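Local atomic coordinates of interphotoreceptor retinoid-binding protein (PDB entry 1J7X), a protein that probably binds and carries retinoids through the extracellular matrix between photoreceptors and the retinal pigment epithelium. Residues S163-P168 with L195-S201. Residues are numbered along the deposited sequence; the frame is centred on the assembly and turned at random.
Sequences SYFLDP and LGKPYGS
Tyr164 and Pro198 bring the two backbones together, their CA atoms 4.2 Å apart, where a type I beta turn from Ser163 to Leu166 meets the loop leading into strand 204-209. In this domain of the ClpP/crotonase clan, built on a beta-beta-alpha spiral, the contact joins the loop between helix 158-163 and strand 173-179 to the loop between strands 186-189 and 204-209. Tyr164 O takes two backbone N-H groups: Gly200 N donates to it at 3.1 Å, while the bond from Tyr199 N is weak. With CG anti to the carbonyl carbon (chi1 -73°), the Tyr164 ring runs alongside 195-198, and its OH donates to Leu195 O at 2.5 Å, tilted 29° from the carbonyl plane. Leu195 O and Lys197 O both lie at the ring's edge, and Trp134 stacks on the ring. Replacing Tyr164 by alanine removes ring and hydroxyl, and is likely to leave Leu195 O without this donor and Trp134 without its stacking partner. Phe165 lays CD1 and CE1 against Tyr199 CB, the CD1 contact being 3.7 Å; both aromatic side chains also touch Leu143 of strand 142-146, and Tyr199 OH is hydrogen-bonded to Thr140 OG1. Towards the exposed end, Ser201 OG donates to Asp167 OD2 at 2.9 Å, approaching from above the carboxylate, 40° out of its plane.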
loop_
_atom_site.group_PDB
_atom_site.type_symbol
_atom_site.label_atom_id
_atom_site.label_comp_id
_atom_site.label_asym_id
_atom_site.label_seq_id
_atom_site.Cartn_x
_atom_site.Cartn_y
_atom_site.Cartn_z
ATOM N N SER A 163 -1.932 -8.462 -12.535
ATOM C CA SER A 163 -2.028 -8.921 -13.951
ATOM C C SER A 163 -2.896 -10.109 -14.133
ATOM O O SER A 163 -3.421 -10.326 -15.221
ATOM C CB SER A 163 -0.664 -9.156 -14.516
ATOM O OG SER A 163 0.158 -7.957 -14.482
ATOM N N TYR A 164 -3.156 -10.848 -13.071
ATOM C CA TYR A 164 -4.112 -11.964 -13.158
ATOM C C TYR A 164 -5.560 -11.519 -13.254
ATOM O O TYR A 164 -6.458 -12.351 -13.496
ATOM C CB TYR A 164 -3.926 -12.954 -11.959
ATOM C CG TYR A 164 -2.690 -13.800 -12.062
ATOM C CD1 TYR A 164 -1.442 -13.338 -11.654
ATOM C CD2 TYR A 164 -2.767 -15.105 -12.416
ATOM C CE1 TYR A 164 -0.276 -14.061 -11.773
ATOM C CE2 TYR A 164 -1.591 -15.852 -12.612
ATOM C CZ TYR A 164 -0.381 -15.370 -12.243
ATOM O OH TYR A 164 0.757 -16.162 -12.362
ATOM N N PHE A 165 -5.796 -10.237 -13.041
ATOM C CA PHE A 165 -7.159 -9.700 -13.076
ATOM C C PHE A 165 -7.380 -8.721 -14.203
ATOM O O PHE A 165 -8.399 -8.019 -14.223
ATOM C CB PHE A 165 -7.479 -9.099 -11.729
ATOM C CG PHE A 165 -7.365 -10.048 -10.621
ATOM C CD1 PHE A 165 -8.346 -10.979 -10.348
ATOM C CD2 PHE A 165 -6.252 -10.105 -9.889
ATOM C CE1 PHE A 165 -8.164 -11.860 -9.323
ATOM C CE2 PHE A 165 -6.001 -11.029 -8.920
ATOM C CZ PHE A 165 -6.988 -11.920 -8.600
ATOM N N LEU A 166 -6.459 -8.708 -15.171
ATOM C CA LEU A 166 -6.556 -7.748 -16.294
ATOM C C LEU A 166 -6.437 -8.513 -17.592
ATOM O O LEU A 166 -6.268 -9.696 -17.544
ATOM C CB LEU A 166 -5.438 -6.763 -16.265
ATOM C CG LEU A 166 -5.400 -5.960 -14.985
ATOM C CD1 LEU A 166 -4.082 -5.183 -14.923
ATOM C CD2 LEU A 166 -6.537 -4.982 -14.950
ATOM N N ASP A 167 -6.548 -7.825 -18.729
ATOM C CA ASP A 167 -6.495 -8.461 -20.088
ATOM C C ASP A 167 -5.110 -8.933 -20.470
ATOM O O ASP A 167 -4.178 -8.167 -20.432
ATOM C CB ASP A 167 -6.983 -7.471 -21.154
ATOM C CG ASP A 167 -8.509 -7.381 -21.235
ATOM O OD1 ASP A 167 -9.004 -6.509 -22.003
ATOM O OD2 ASP A 167 -9.283 -8.172 -20.603
ATOM N N PRO A 168 -4.975 -10.186 -20.860
ATOM C CA PRO A 168 -3.697 -10.793 -21.240
ATOM C C PRO A 168 -2.907 -9.987 -22.244
ATOM O O PRO A 168 -1.669 -10.033 -22.309
ATOM C CB PRO A 168 -4.136 -12.071 -21.889
ATOM C CG PRO A 168 -5.364 -12.436 -21.118
ATOM C CD PRO A 168 -6.086 -11.142 -20.989
ATOM N N LEU A 195 1.927 -16.661 -15.370
ATOM C CA LEU A 195 2.028 -18.115 -15.373
ATOM C C LEU A 195 0.673 -18.606 -14.786
ATOM O O LEU A 195 0.337 -18.327 -13.614
ATOM C CB LEU A 195 3.221 -18.561 -14.523
ATOM C CG LEU A 195 3.524 -20.036 -14.649
ATOM C CD1 LEU A 195 4.134 -20.264 -15.984
ATOM C CD2 LEU A 195 4.350 -20.601 -13.622
ATOM N N GLY A 196 0.038 -19.463 -15.532
ATOM C CA GLY A 196 -1.223 -20.009 -15.030
ATOM C C GLY A 196 -2.339 -19.154 -15.574
ATOM O O GLY A 196 -2.071 -18.179 -16.264
ATOM N N LYS A 197 -3.580 -19.574 -15.368
ATOM C CA LYS A 197 -4.735 -18.920 -15.990
ATOM C C LYS A 197 -5.104 -17.643 -15.278
ATOM O O LYS A 197 -5.299 -17.612 -14.071
ATOM C CB LYS A 197 -5.947 -19.814 -15.888
ATOM C CG LYS A 197 -5.860 -21.074 -16.787
ATOM C CD LYS A 197 -6.950 -22.052 -16.458
ATOM C CE LYS A 197 -6.849 -23.278 -17.310
ATOM N NZ LYS A 197 -7.742 -24.329 -16.702
ATOM N N PRO A 198 -5.118 -16.529 -15.983
ATOM C CA PRO A 198 -5.566 -15.293 -15.343
ATOM C C PRO A 198 -7.045 -15.442 -15.014
ATOM O O PRO A 198 -7.791 -16.227 -15.639
ATOM C CB PRO A 198 -5.308 -14.209 -16.436
ATOM C CG PRO A 198 -5.138 -14.864 -17.605
ATOM C CD PRO A 198 -4.540 -16.243 -17.306
ATOM N N TYR A 199 -7.461 -14.784 -13.949
ATOM C CA TYR A 199 -8.845 -14.808 -13.561
ATOM C C TYR A 199 -9.601 -13.968 -14.581
ATOM O O TYR A 199 -10.744 -14.109 -14.728
ATOM C CB TYR A 199 -9.084 -14.160 -12.164
ATOM C CG TYR A 199 -10.416 -14.523 -11.593
ATOM C CD1 TYR A 199 -10.770 -15.833 -11.406
ATOM C CD2 TYR A 199 -11.336 -13.587 -11.208
ATOM C CE1 TYR A 199 -11.997 -16.153 -10.845
ATOM C CE2 TYR A 199 -12.577 -13.920 -10.742
ATOM C CZ TYR A 199 -12.918 -15.208 -10.560
ATOM O OH TYR A 199 -14.159 -15.574 -9.900
ATOM N N GLY A 200 -8.929 -13.036 -15.219
ATOM C CA GLY A 200 -9.544 -12.237 -16.232
ATOM C C GLY A 200 -10.073 -10.890 -15.680
ATOM O O GLY A 200 -10.088 -10.623 -14.505
ATOM N N SER A 201 -10.617 -10.082 -16.575
ATOM C CA SER A 201 -11.137 -8.757 -16.185
ATOM C C SER A 201 -12.626 -8.592 -16.094
ATOM O O SER A 201 -13.098 -7.464 -15.667
ATOM C CB SER A 201 -10.636 -7.691 -17.165
ATOM O OG SER A 201 -11.223 -7.929 -18.468
#